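Local coordinates for protein proline iminopeptidase (Streptomyces halstedii, PDB 3WMR) that is an alpha/beta hydrolase of the peptidase S33 family, an amidohydrolase with a hydrophobic tunnel for polyketide substrates, and probably releases N-terminal proline from peptides, at residues V27-Y32 against D80-G85; T59-L64 against F217-N222; P75-D80 against N112-A117; D96-Q101 against D223-T228; L168-V173 against Y199-C204. One frame throughout, in Å; residues are numbered along the deposited sequence.

Contact 1: V27-Y32 against D80-G85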
# COMPACT_ATOMS: atom_id res chain seq x y z
N VAL A 27 -14.06 -14.65 2.90
CA VAL A 27 -14.84 -15.05 1.75
C VAL A 27 -14.01 -16.09 0.99
O VAL A 27 -12.78 -16.04 1.03
CB VAL A 27 -15.22 -13.84 0.86
CG1 VAL A 27 -15.97 -12.80 1.68
CG2 VAL A 27 -14.00 -13.21 0.21
N PRO A 28 -14.67 -17.05 0.31
CA PRO A 28 -13.88 -18.01 -0.46
C PRO A 28 -13.28 -17.33 -1.68
O PRO A 28 -13.94 -16.54 -2.35
CB PRO A 28 -14.91 -19.06 -0.87
CG PRO A 28 -16.20 -18.31 -0.93
CD PRO A 28 -16.12 -17.27 0.16
N PHE A 29 -12.01 -17.61 -1.93
CA PHE A 29 -11.32 -17.18 -3.13
C PHE A 29 -10.80 -18.47 -3.74
O PHE A 29 -9.72 -18.95 -3.37
CB PHE A 29 -10.19 -16.20 -2.80
CG PHE A 29 -9.33 -15.84 -3.99
CD1 PHE A 29 -9.89 -15.61 -5.25
CD2 PHE A 29 -7.95 -15.69 -3.83
CE1 PHE A 29 -9.10 -15.27 -6.32
CE2 PHE A 29 -7.16 -15.35 -4.91
CZ PHE A 29 -7.73 -15.14 -6.15
N GLY A 30 -11.58 -19.02 -4.66
CA GLY A 30 -11.35 -20.36 -5.17
C GLY A 30 -11.08 -21.31 -4.02
O GLY A 30 -11.88 -21.44 -3.09
N GLN A 31 -9.91 -21.94 -4.07
CA GLN A 31 -9.48 -22.93 -3.09
C GLN A 31 -9.12 -22.33 -1.71
O GLN A 31 -9.03 -23.06 -0.73
CB GLN A 31 -8.27 -23.66 -3.68
CG GLN A 31 -7.66 -24.77 -2.84
CD GLN A 31 -6.38 -25.29 -3.44
OE1 GLN A 31 -6.11 -25.09 -4.63
NE2 GLN A 31 -5.56 -25.96 -2.63
N TYR A 32 -8.92 -21.01 -1.64
CA TYR A 32 -8.40 -20.37 -0.42
C TYR A 32 -9.40 -19.38 0.17
O TYR A 32 -10.50 -19.23 -0.37
CB TYR A 32 -7.07 -19.66 -0.72
CG TYR A 32 -6.12 -20.47 -1.58
CD1 TYR A 32 -5.44 -21.57 -1.05
CD2 TYR A 32 -5.92 -20.16 -2.92
CE1 TYR A 32 -4.58 -22.32 -1.83
CE2 TYR A 32 -5.05 -20.90 -3.71
CZ TYR A 32 -4.39 -21.98 -3.16
OH TYR A 32 -3.53 -22.72 -3.95
N ASP A 80 -6.98 -8.36 4.24
CA ASP A 80 -5.65 -8.93 4.14
C ASP A 80 -5.57 -9.71 2.85
O ASP A 80 -6.36 -10.61 2.63
CB ASP A 80 -5.36 -9.90 5.28
CG ASP A 80 -5.18 -9.22 6.60
OD1 ASP A 80 -4.89 -8.00 6.64
OD2 ASP A 80 -5.34 -9.92 7.61
N GLN A 81 -4.63 -9.34 2.01
CA GLN A 81 -4.36 -10.05 0.78
C GLN A 81 -3.87 -11.48 1.03
O GLN A 81 -3.35 -11.80 2.09
CB GLN A 81 -3.39 -9.24 -0.08
CG GLN A 81 -4.02 -7.94 -0.56
CD GLN A 81 -3.03 -6.87 -0.96
OE1 GLN A 81 -2.03 -7.15 -1.62
NE2 GLN A 81 -3.33 -5.62 -0.61
N LEU A 82 -4.05 -12.34 0.04
CA LEU A 82 -3.71 -13.76 0.19
C LEU A 82 -2.24 -13.91 0.52
O LEU A 82 -1.40 -13.28 -0.11
CB LEU A 82 -4.01 -14.53 -1.09
CG LEU A 82 -3.81 -16.05 -1.04
CD1 LEU A 82 -4.86 -16.70 -0.15
CD2 LEU A 82 -3.84 -16.65 -2.43
N GLY A 83 -1.95 -14.77 1.49
CA GLY A 83 -0.58 -15.09 1.87
C GLY A 83 -0.20 -14.59 3.25
O GLY A 83 0.78 -15.07 3.83
N ASN A 84 -0.94 -13.62 3.78
CA ASN A 84 -0.64 -13.11 5.12
C ASN A 84 -1.87 -12.65 5.90
O ASN A 84 -2.97 -12.58 5.36
CB ASN A 84 0.39 -11.97 5.05
CG ASN A 84 1.36 -11.98 6.22
OD1 ASN A 84 1.35 -12.90 7.03
ND2 ASN A 84 2.21 -10.97 6.30
N GLY A 85 -1.68 -12.35 7.18
CA GLY A 85 -2.77 -11.93 8.04
C GLY A 85 -3.84 -13.00 8.17
O GLY A 85 -3.53 -14.19 8.30
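Leu82 turns both methyls to Tyr32, and CD2 also reaches the edge of the Phe29 ring. The side chains of Leu82 and Tyr32 cross at about a right angle. CD1 of Leu82 rests 3.7 Å from CB of Tyr32, while CD2 of Leu82 lies 4.1 Å from CD2 in the Tyr32 ring. The nearest Phe29 atom to CD2 of Leu82 is CE2, at 4.3 Å. Leu82 holds its CG anti to the backbone N (chi1 -175°), which carries both methyls across to Tyr32. Phe29 and Tyr32 are the end residues of a type II' turn, which joins strands 23-29 and 32-39 into a beta hairpin at the margin of the alpha/beta hydrolase sheet. Two backbone bonds close this hairpin, Phe29 N to Tyr32 O at 2.7 Å and Tyr32 N to Phe29 O at 2.8 Å. Leu82 belongs to a type II turn from Gln81 to Asn84, in the loop after strand 76-80. Glu106 of helix 100-113 accepts a hydrogen bond from the Leu82 backbone N and also touches the Phe29 side chain.

Contact 2: T59-L64 against F217-N222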
# COMPACT_ATOMS: atom_id res chain seq x y z
N THR A 59 -0.14 -6.25 5.81
CA THR A 59 -1.49 -6.52 6.27
C THR A 59 -2.26 -5.21 6.39
O THR A 59 -1.68 -4.13 6.29
CB THR A 59 -1.52 -7.30 7.60
OG1 THR A 59 -0.93 -6.52 8.66
CG2 THR A 59 -0.79 -8.64 7.48
N HIS A 60 -3.56 -5.33 6.61
CA HIS A 60 -4.44 -4.16 6.73
C HIS A 60 -4.20 -3.34 7.99
O HIS A 60 -4.65 -2.20 8.08
CB HIS A 60 -5.90 -4.60 6.80
CG HIS A 60 -6.33 -5.06 8.17
ND1 HIS A 60 -6.05 -6.31 8.66
CD2 HIS A 60 -6.98 -4.40 9.16
CE1 HIS A 60 -6.52 -6.42 9.89
NE2 HIS A 60 -7.09 -5.27 10.22
N ASP A 61 -3.51 -3.94 8.96
CA ASP A 61 -3.49 -3.41 10.34
C ASP A 61 -3.01 -1.98 10.45
O ASP A 61 -3.63 -1.16 11.12
CB ASP A 61 -2.63 -4.31 11.25
CG ASP A 61 -3.16 -5.71 11.36
OD1 ASP A 61 -3.78 -6.04 12.40
OD2 ASP A 61 -2.97 -6.49 10.40
N TYR A 62 -1.90 -1.66 9.79
CA TYR A 62 -1.34 -0.29 9.79
C TYR A 62 -2.26 0.76 9.13
O TYR A 62 -2.02 1.95 9.27
CB TYR A 62 0.05 -0.26 9.14
CG TYR A 62 0.04 -0.23 7.61
CD1 TYR A 62 -0.22 -1.38 6.88
CD2 TYR A 62 0.32 0.95 6.90
CE1 TYR A 62 -0.25 -1.36 5.50
CE2 TYR A 62 0.31 0.96 5.50
CZ TYR A 62 0.01 -0.20 4.81
OH TYR A 62 -0.03 -0.23 3.43
N LEU A 63 -3.30 0.31 8.42
CA LEU A 63 -4.27 1.22 7.81
C LEU A 63 -5.51 1.46 8.69
O LEU A 63 -6.45 2.13 8.24
CB LEU A 63 -4.71 0.70 6.43
CG LEU A 63 -3.64 0.69 5.35
CD1 LEU A 63 -4.18 0.10 4.06
CD2 LEU A 63 -3.09 2.08 5.09
N LEU A 64 -5.51 0.95 9.93
CA LEU A 64 -6.74 0.95 10.76
C LEU A 64 -7.21 2.35 11.15
O LEU A 64 -8.39 2.55 11.34
CB LEU A 64 -6.57 0.08 12.01
CG LEU A 64 -6.82 -1.41 11.81
CD1 LEU A 64 -6.35 -2.20 13.04
CD2 LEU A 64 -8.28 -1.68 11.50
N PHE A 217 4.08 -4.78 10.81
CA PHE A 217 5.51 -5.14 10.81
C PHE A 217 5.76 -6.56 11.35
O PHE A 217 6.54 -7.32 10.77
CB PHE A 217 6.31 -4.10 11.60
CG PHE A 217 7.77 -4.08 11.25
CD1 PHE A 217 8.22 -3.40 10.13
CD2 PHE A 217 8.69 -4.78 12.03
CE1 PHE A 217 9.57 -3.41 9.79
CE2 PHE A 217 10.04 -4.78 11.70
CZ PHE A 217 10.48 -4.10 10.59
N MET A 218 5.09 -6.92 12.44
CA MET A 218 5.23 -8.25 13.05
C MET A 218 4.50 -9.34 12.28
O MET A 218 4.90 -10.50 12.34
CB MET A 218 4.78 -8.24 14.51
CG MET A 218 5.68 -7.42 15.44
SD MET A 218 7.43 -7.90 15.41
CE MET A 218 7.31 -9.65 15.82
N GLU A 219 3.42 -8.99 11.57
CA GLU A 219 2.76 -9.97 10.70
C GLU A 219 3.69 -10.37 9.55
O GLU A 219 3.69 -11.52 9.11
CB GLU A 219 1.45 -9.42 10.15
CG GLU A 219 0.34 -9.26 11.18
CD GLU A 219 -0.40 -10.55 11.49
OE1 GLU A 219 -0.47 -11.46 10.63
OE2 GLU A 219 -0.94 -10.66 12.60
N ILE A 220 4.48 -9.41 9.08
CA ILE A 220 5.47 -9.67 8.03
C ILE A 220 6.59 -10.59 8.56
O ILE A 220 6.98 -11.57 7.91
CB ILE A 220 6.04 -8.36 7.48
CG1 ILE A 220 4.92 -7.54 6.80
CG2 ILE A 220 7.14 -8.64 6.46
CD1 ILE A 220 5.31 -6.14 6.39
N TYR A 221 7.10 -10.28 9.75
CA TYR A 221 8.09 -11.15 10.38
C TYR A 221 7.60 -12.59 10.52
O TYR A 221 8.35 -13.52 10.29
CB TYR A 221 8.47 -10.65 11.77
CG TYR A 221 9.35 -11.64 12.51
CD1 TYR A 221 10.71 -11.75 12.23
CD2 TYR A 221 8.80 -12.50 13.46
CE1 TYR A 221 11.51 -12.67 12.90
CE2 TYR A 221 9.59 -13.43 14.12
CZ TYR A 221 10.95 -13.51 13.84
OH TYR A 221 11.74 -14.43 14.51
N ASN A 222 6.34 -12.76 10.91
CA ASN A 222 5.85 -14.09 11.25
C ASN A 222 5.54 -14.94 10.03
O ASN A 222 5.67 -16.15 10.09
CB ASN A 222 4.68 -14.03 12.22
CG ASN A 222 5.13 -13.79 13.66
OD1 ASN A 222 5.89 -14.59 14.24
ND2 ASN A 222 4.65 -12.69 14.25
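This is a small van der Waals contact between the loop after strand 49-52 and the end of helix 211-222. Thr59 meets the aliphatic part of Glu219, and their side chains cross at about a right angle. The methyl CG2 of Thr59 is 3.6 Å from CB of Glu219. OG1 of Thr59 lies 3.9 Å from CG of Glu219. The Glu219 chain bends about its CB-CG bond (chi2 -81°), the same two carbons that touch Thr59. In this alpha/beta hydrolase the loop leads from a central strand into a short 3-10 segment at 61-64, and the helix belongs to the long insertion between strands 143-149 and 258-263. OG1 of Thr59 also donates to OD2 of Asp61 at 2.7 Å, meeting that oxygen on its anti side, 23° out of the carboxylate plane. A further hydrogen bond joins Thr59 OG1 to the hydroxyl of Thr216, one turn before Glu219 on the helix. An alanine here would lose both the methyl against Glu219 and the hydroxyl, and is likely to leave Asp61 OD2 without this donor. Asp61 OD2 and Glu219 OE2 stand 5.1 Å apart, so their like charges may disfavour a closer approach.

Contact 3: P75-D80 against N112-A117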
# COMPACT_ATOMS: atom_id res chain seq x y z
N PRO A 75 -18.44 4.06 4.38
CA PRO A 75 -18.06 2.70 4.75
C PRO A 75 -16.63 2.41 4.35
O PRO A 75 -16.18 2.85 3.27
CB PRO A 75 -19.01 1.81 3.92
CG PRO A 75 -19.95 2.71 3.20
CD PRO A 75 -19.33 4.08 3.20
N VAL A 76 -15.90 1.69 5.21
CA VAL A 76 -14.51 1.39 4.96
C VAL A 76 -14.27 -0.13 5.03
O VAL A 76 -14.62 -0.77 6.04
CB VAL A 76 -13.60 2.15 5.93
CG1 VAL A 76 -12.15 1.79 5.70
CG2 VAL A 76 -13.79 3.65 5.78
N VAL A 77 -13.69 -0.68 3.96
CA VAL A 77 -13.38 -2.10 3.87
C VAL A 77 -11.88 -2.32 3.95
O VAL A 77 -11.13 -1.95 3.01
CB VAL A 77 -13.92 -2.72 2.56
CG1 VAL A 77 -13.59 -4.21 2.49
CG2 VAL A 77 -15.43 -2.50 2.45
N HIS A 78 -11.42 -2.86 5.09
CA HIS A 78 -10.05 -3.35 5.23
C HIS A 78 -10.02 -4.81 4.84
O HIS A 78 -10.98 -5.53 5.11
CB HIS A 78 -9.53 -3.24 6.66
CG HIS A 78 -9.23 -1.84 7.10
ND1 HIS A 78 -10.21 -0.97 7.52
CD2 HIS A 78 -8.06 -1.18 7.23
CE1 HIS A 78 -9.65 0.18 7.86
NE2 HIS A 78 -8.35 0.07 7.70
N TYR A 79 -8.94 -5.25 4.21
CA TYR A 79 -8.72 -6.69 4.01
C TYR A 79 -7.25 -7.09 3.92
O TYR A 79 -6.38 -6.29 3.59
CB TYR A 79 -9.52 -7.21 2.81
CG TYR A 79 -8.88 -7.05 1.44
CD1 TYR A 79 -9.03 -5.88 0.70
CD2 TYR A 79 -8.20 -8.12 0.83
CE1 TYR A 79 -8.49 -5.75 -0.58
CE2 TYR A 79 -7.65 -8.00 -0.44
CZ TYR A 79 -7.80 -6.81 -1.14
OH TYR A 79 -7.26 -6.67 -2.41
N ASP A 80 -6.98 -8.36 4.24
CA ASP A 80 -5.65 -8.93 4.14
C ASP A 80 -5.57 -9.71 2.85
O ASP A 80 -6.36 -10.61 2.63
CB ASP A 80 -5.36 -9.90 5.28
CG ASP A 80 -5.18 -9.22 6.60
OD1 ASP A 80 -4.89 -8.00 6.64
OD2 ASP A 80 -5.34 -9.92 7.61
N ASN A 112 -16.88 -8.83 -5.48
CA ASN A 112 -18.03 -9.66 -5.85
C ASN A 112 -18.67 -10.31 -4.64
O ASN A 112 -19.88 -10.19 -4.45
CB ASN A 112 -17.63 -10.74 -6.88
CG ASN A 112 -17.29 -10.17 -8.24
OD1 ASN A 112 -16.39 -10.65 -8.92
ND2 ASN A 112 -18.01 -9.15 -8.67
N GLN A 113 -17.87 -10.98 -3.81
CA GLN A 113 -18.38 -11.72 -2.64
C GLN A 113 -19.07 -10.79 -1.63
O GLN A 113 -20.08 -11.16 -1.03
CB GLN A 113 -17.25 -12.48 -1.93
CG GLN A 113 -16.55 -13.56 -2.76
CD GLN A 113 -17.39 -14.81 -2.99
OE1 GLN A 113 -18.24 -15.18 -2.17
NE2 GLN A 113 -17.14 -15.48 -4.10
N LEU A 114 -18.54 -9.59 -1.45
CA LEU A 114 -19.18 -8.60 -0.57
C LEU A 114 -20.35 -7.85 -1.23
O LEU A 114 -20.99 -7.05 -0.58
CB LEU A 114 -18.15 -7.59 -0.05
CG LEU A 114 -17.00 -8.15 0.79
CD1 LEU A 114 -16.05 -7.02 1.17
CD2 LEU A 114 -17.51 -8.84 2.05
N GLY A 115 -20.61 -8.09 -2.51
CA GLY A 115 -21.73 -7.42 -3.20
C GLY A 115 -21.55 -5.91 -3.36
O GLY A 115 -22.52 -5.15 -3.30
N ILE A 116 -20.32 -5.47 -3.57
CA ILE A 116 -20.03 -4.05 -3.77
C ILE A 116 -19.39 -3.76 -5.12
O ILE A 116 -18.96 -2.65 -5.36
CB ILE A 116 -19.17 -3.49 -2.62
CG1 ILE A 116 -17.84 -4.24 -2.50
CG2 ILE A 116 -19.94 -3.60 -1.30
CD1 ILE A 116 -16.91 -3.67 -1.44
N ALA A 117 -19.33 -4.75 -6.01
CA ALA A 117 -18.69 -4.54 -7.32
C ALA A 117 -19.40 -3.45 -8.12
O ALA A 117 -18.79 -2.83 -8.99
CB ALA A 117 -18.64 -5.85 -8.11
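An inner strand of the alpha/beta hydrolase sheet, 76-80, packs here against the end of helix 100-113 and the turn that follows it. Val77 is the residue of the strand that makes the contact, and it spreads its two methyls over two partners. CG1 of Val77 and CD1 of Leu114 reach toward each other tip to tip, 4.0 Å apart. CG2 of Val77 lies 4.3 Å from CD1 of Ile116. With chi1 at -180°, CG1 is held opposite the backbone N and CG2 beside it, which parts the two methyls between the two partners. Between Leu114 and Ile116, Gly115 ends the helix in a Schellman motif. Its phi is positive, at 66°, and its N bonds back to the Asn112 O at 3.0 Å. The chain thus turns back toward the sheet and offers Leu114 and Ile116 to the same valine. Ile116 also touches Val50 of strand 49-52, and Leu114 touches Tyr36 of strand 32-39. These are the strands on the two sides of 76-80.

Contact 4: D96-Q101 against D223-T228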
# COMPACT_ATOMS: atom_id res chain seq x y z
N ASP A 96 6.69 -18.23 -8.77
CA ASP A 96 5.77 -18.21 -9.92
C ASP A 96 4.28 -18.26 -9.52
O ASP A 96 3.41 -18.09 -10.38
CB ASP A 96 6.12 -19.29 -10.97
CG ASP A 96 6.14 -20.70 -10.40
OD1 ASP A 96 5.55 -20.95 -9.33
OD2 ASP A 96 6.74 -21.58 -11.06
N PHE A 97 4.01 -18.50 -8.23
CA PHE A 97 2.64 -18.44 -7.69
C PHE A 97 2.24 -17.03 -7.26
O PHE A 97 1.06 -16.67 -7.34
CB PHE A 97 2.49 -19.37 -6.49
CG PHE A 97 1.12 -19.36 -5.87
CD1 PHE A 97 0.86 -18.59 -4.75
CD2 PHE A 97 0.09 -20.12 -6.42
CE1 PHE A 97 -0.40 -18.57 -4.18
CE2 PHE A 97 -1.17 -20.11 -5.85
CZ PHE A 97 -1.42 -19.33 -4.73
N TRP A 98 3.20 -16.24 -6.79
CA TRP A 98 2.91 -14.91 -6.25
C TRP A 98 3.02 -13.87 -7.35
O TRP A 98 4.08 -13.30 -7.60
CB TRP A 98 3.86 -14.60 -5.09
CG TRP A 98 3.69 -15.55 -3.94
CD1 TRP A 98 4.60 -16.48 -3.50
CD2 TRP A 98 2.54 -15.71 -3.11
NE1 TRP A 98 4.09 -17.18 -2.44
CE2 TRP A 98 2.82 -16.73 -2.18
CE3 TRP A 98 1.29 -15.07 -3.05
CZ2 TRP A 98 1.91 -17.13 -1.20
CZ3 TRP A 98 0.38 -15.48 -2.07
CH2 TRP A 98 0.70 -16.49 -1.17
N THR A 99 1.89 -13.63 -8.01
CA THR A 99 1.85 -12.76 -9.16
C THR A 99 0.89 -11.61 -8.92
O THR A 99 0.03 -11.67 -8.04
CB THR A 99 1.32 -13.53 -10.38
OG1 THR A 99 0.02 -14.04 -10.06
CG2 THR A 99 2.26 -14.68 -10.71
N VAL A 100 1.05 -10.56 -9.72
CA VAL A 100 0.10 -9.46 -9.73
C VAL A 100 -1.30 -9.97 -10.13
O VAL A 100 -2.29 -9.54 -9.56
CB VAL A 100 0.57 -8.35 -10.70
CG1 VAL A 100 -0.43 -7.19 -10.71
CG2 VAL A 100 1.97 -7.87 -10.33
N GLN A 101 -1.38 -10.88 -11.10
CA GLN A 101 -2.67 -11.41 -11.55
C GLN A 101 -3.43 -12.06 -10.40
O GLN A 101 -4.64 -11.90 -10.27
CB GLN A 101 -2.50 -12.44 -12.68
CG GLN A 101 -3.83 -12.94 -13.22
CD GLN A 101 -4.68 -11.83 -13.83
OE1 GLN A 101 -5.87 -11.66 -13.48
NE2 GLN A 101 -4.09 -11.06 -14.75
N ASP A 223 5.14 -14.31 8.91
CA ASP A 223 5.14 -15.02 7.62
C ASP A 223 5.64 -14.10 6.51
O ASP A 223 4.86 -13.38 5.89
CB ASP A 223 3.77 -15.60 7.28
CG ASP A 223 3.83 -16.61 6.13
OD1 ASP A 223 4.87 -16.66 5.42
OD2 ASP A 223 2.84 -17.34 5.92
N PRO A 224 6.95 -14.14 6.25
CA PRO A 224 7.54 -13.20 5.31
C PRO A 224 7.49 -13.72 3.86
O PRO A 224 8.09 -13.10 2.99
CB PRO A 224 8.98 -13.09 5.81
CG PRO A 224 9.28 -14.44 6.36
CD PRO A 224 7.97 -15.04 6.82
N THR A 225 6.77 -14.81 3.62
CA THR A 225 6.75 -15.47 2.31
C THR A 225 6.53 -14.46 1.19
O THR A 225 7.37 -14.31 0.30
CB THR A 225 5.66 -16.55 2.24
OG1 THR A 225 5.89 -17.53 3.27
CG2 THR A 225 5.65 -17.25 0.89
N VAL A 226 5.41 -13.73 1.27
CA VAL A 226 4.96 -12.86 0.17
C VAL A 226 5.86 -11.65 -0.01
O VAL A 226 6.36 -11.39 -1.11
CB VAL A 226 3.49 -12.41 0.38
CG1 VAL A 226 3.01 -11.51 -0.76
CG2 VAL A 226 2.56 -13.61 0.52
N TYR A 227 6.09 -10.92 1.08
CA TYR A 227 6.92 -9.71 1.07
C TYR A 227 8.35 -9.99 0.58
O TYR A 227 8.87 -9.23 -0.24
CB TYR A 227 6.95 -9.09 2.48
CG TYR A 227 7.57 -7.71 2.59
CD1 TYR A 227 6.83 -6.56 2.33
CD2 TYR A 227 8.88 -7.54 3.02
CE1 TYR A 227 7.38 -5.30 2.46
CE2 TYR A 227 9.44 -6.28 3.15
CZ TYR A 227 8.69 -5.16 2.86
OH TYR A 227 9.23 -3.91 2.98
N THR A 228 8.98 -11.05 1.08
CA THR A 228 10.36 -11.37 0.70
C THR A 228 10.40 -11.91 -0.74
O THR A 228 11.34 -11.60 -1.47
CB THR A 228 11.07 -12.32 1.70
OG1 THR A 228 10.41 -13.59 1.76
CG2 THR A 228 11.13 -11.69 3.13
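Trp98 lays one face of its indole against Val226, and this is the tight part of the contact. CG2 of Val226 sits 3.8 Å from the centroid of the six-membered ring, only 8° off the ring normal. The arrangement is a CH-pi contact, with the methyl carbon almost directly above the ring centre. Val226 places CG2 there by holding CG1 anti to its backbone N (chi1 -180°). On the opposite face of the indole lies CD1 of Phe97, so the ring is sandwiched between its own neighbour and the helix 225-230. NE1 of Trp98 is hydrogen-bonded to Lys93 O, which helps to fix the turn of the ring.

The looser part is at the pyrrole end. Thr225 adds a single oblique touch there, CG2 to NE1 of Trp98 at 3.7 Å, where Val226 covers a whole ring. Thr225 itself is partly exposed. OD1 of Asp223 takes two bonds from Thr225, one from its N at 3.2 Å in an Asx turn, the other from OG1 at 2.5 Å on the syn lone pair. The hydroxyl of Thr225 is thus turned to Asp223 and its methyl to the tryptophan. Farther out, OG1 of the exposed Thr228 bonds to Pro224 O at 2.7 Å.

Phe103 of helix 100-113 touches both Trp98 and Val226, and Thr229 and Met230 of helix 225-230 also pack on the indole.

Contact 5: L168-V173 against Y199-C204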
# COMPACT_ATOMS: atom_id res chain seq x y z
N LEU A 168 22.11 10.25 1.12
CA LEU A 168 21.94 11.34 2.10
C LEU A 168 22.01 10.85 3.55
O LEU A 168 21.96 11.66 4.49
CB LEU A 168 20.62 12.08 1.86
CG LEU A 168 20.51 12.79 0.51
CD1 LEU A 168 19.08 13.19 0.22
CD2 LEU A 168 21.43 14.02 0.46
N LEU A 169 22.12 9.54 3.74
CA LEU A 169 22.35 8.99 5.08
C LEU A 169 23.79 9.23 5.51
O LEU A 169 24.64 9.49 4.65
CB LEU A 169 22.06 7.49 5.08
CG LEU A 169 20.60 7.10 4.84
CD1 LEU A 169 20.49 5.60 4.72
CD2 LEU A 169 19.70 7.60 5.97
N PRO A 170 24.08 9.11 6.82
CA PRO A 170 25.47 9.20 7.27
C PRO A 170 26.38 8.16 6.59
O PRO A 170 25.92 7.04 6.29
CB PRO A 170 25.38 8.93 8.78
CG PRO A 170 23.98 9.27 9.14
CD PRO A 170 23.14 8.92 7.94
N PRO A 171 27.64 8.52 6.32
CA PRO A 171 28.53 7.58 5.63
C PRO A 171 28.60 6.19 6.28
O PRO A 171 28.52 5.19 5.57
CB PRO A 171 29.88 8.29 5.68
CG PRO A 171 29.52 9.74 5.66
CD PRO A 171 28.28 9.83 6.51
N ASP A 172 28.70 6.12 7.60
CA ASP A 172 28.78 4.83 8.29
C ASP A 172 27.53 3.97 8.10
O ASP A 172 27.62 2.74 8.01
CB ASP A 172 29.10 4.99 9.80
CG ASP A 172 27.95 5.61 10.60
OD1 ASP A 172 27.39 6.64 10.15
OD2 ASP A 172 27.63 5.09 11.69
N VAL A 173 26.36 4.62 8.04
CA VAL A 173 25.10 3.93 7.82
C VAL A 173 25.10 3.33 6.42
O VAL A 173 24.74 2.17 6.26
CB VAL A 173 23.89 4.88 7.98
CG1 VAL A 173 22.62 4.24 7.49
CG2 VAL A 173 23.73 5.30 9.45
N TYR A 199 14.23 4.32 7.78
CA TYR A 199 12.80 4.26 8.08
C TYR A 199 12.38 5.49 8.88
O TYR A 199 11.34 6.08 8.60
CB TYR A 199 12.43 2.97 8.83
CG TYR A 199 12.14 1.74 7.95
CD1 TYR A 199 13.01 1.36 6.93
CD2 TYR A 199 11.04 0.93 8.18
CE1 TYR A 199 12.75 0.24 6.13
CE2 TYR A 199 10.78 -0.20 7.42
CZ TYR A 199 11.64 -0.54 6.39
OH TYR A 199 11.37 -1.66 5.66
N ASP A 200 13.20 5.87 9.86
CA ASP A 200 12.89 7.03 10.70
C ASP A 200 12.76 8.32 9.88
O ASP A 200 12.13 9.25 10.34
CB ASP A 200 13.96 7.24 11.79
CG ASP A 200 14.06 6.07 12.77
OD1 ASP A 200 13.15 5.23 12.83
OD2 ASP A 200 15.07 6.00 13.49
N ARG A 201 13.34 8.38 8.68
CA ARG A 201 13.20 9.59 7.86
C ARG A 201 12.05 9.49 6.87
O ARG A 201 11.31 10.47 6.66
CB ARG A 201 14.46 9.88 7.07
CG ARG A 201 15.66 10.25 7.91
CD ARG A 201 16.84 10.57 7.01
NE ARG A 201 18.07 10.86 7.75
CZ ARG A 201 19.20 11.26 7.18
NH1 ARG A 201 19.27 11.43 5.87
NH2 ARG A 201 20.27 11.49 7.93
N HIS A 202 11.94 8.32 6.23
CA HIS A 202 11.13 8.17 5.03
C HIS A 202 10.00 7.13 5.10
O HIS A 202 9.18 7.07 4.18
CB HIS A 202 12.03 7.84 3.83
CG HIS A 202 13.18 8.78 3.66
ND1 HIS A 202 14.49 8.39 3.89
CD2 HIS A 202 13.24 10.08 3.30
CE1 HIS A 202 15.29 9.42 3.69
NE2 HIS A 202 14.56 10.45 3.33
N VAL A 203 9.91 6.34 6.17
CA VAL A 203 8.86 5.31 6.24
C VAL A 203 7.83 5.62 7.34
O VAL A 203 6.62 5.60 7.09
CB VAL A 203 9.43 3.89 6.40
CG1 VAL A 203 8.31 2.89 6.60
CG2 VAL A 203 10.25 3.50 5.17
N CYS A 204 8.32 5.86 8.55
CA CYS A 204 7.48 6.23 9.68
C CYS A 204 8.29 7.09 10.64
O CYS A 204 9.16 6.58 11.37
CB CYS A 204 6.96 4.99 10.41
SG CYS A 204 5.83 5.39 11.79
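Arg201 makes one hydrogen bond across the contact. Its NH1 donates to the backbone O of Leu168 at 3.0 Å, with an N-H...O angle of 160°. The oxygen lies near the guanidinium plane, at the edge of the group. From the carbonyl's own side the donor stands well above the plane, 64° out of it, so the bond does not follow a lone pair.

The remaining contacts are van der Waals, of aliphatic carbons against the guanidinium. CD2 of Leu169 covers one face of the group, near its rim, and is 3.9 Å from both NH1 and CZ of Arg201. The two side chains slide past each other in opposite directions. CD of Pro170 approaches NH2 of Arg201 obliquely at 3.9 Å. The arginine chain is extended from CG to NE, and this full length bridges the gap between the segments.

Both segments belong to the helical insertion of this alpha/beta hydrolase, between strands 143-149 and 258-263. Arg201 is in the last turn of helix 189-202, while Leu168 and Leu169 precede helix 171-183, with Pro170 at its N-cap position. A methionine in place of Arg201 would probably leave the Leu168 carbonyl without this donor and the Leu169 methyl without its flat partner.

At its base the arginine packs within its own helix, CB resting over one face of the His202 ring. The His202 backbone is in turn bonded to Glu267, next to the predicted active-site Asp266.

In the fold
Contacts 1 and 3 lie on the sheet side of the fold. They share Asp80, and their centres are about 13 Å apart. They bind the 23-39 hairpin and the end of helix 100-113 to the sheet region. Contact 4 uses the start of that helix, and contact 1 closes before it opens. Contacts 2 and 4 fasten the helical insertion between strands 143-149 and 258-263, the usual place of the cap in S33 hydrolases, to the core. Hydrogen bonds such as His60 to Asp80 tie contact 2 to contacts 1 and 3. Contact 5 lies within the insertion, nested inside the loops closed by contacts 2 and 4. Its centre is about 35 Å from that of contact 1, across the chain's centre.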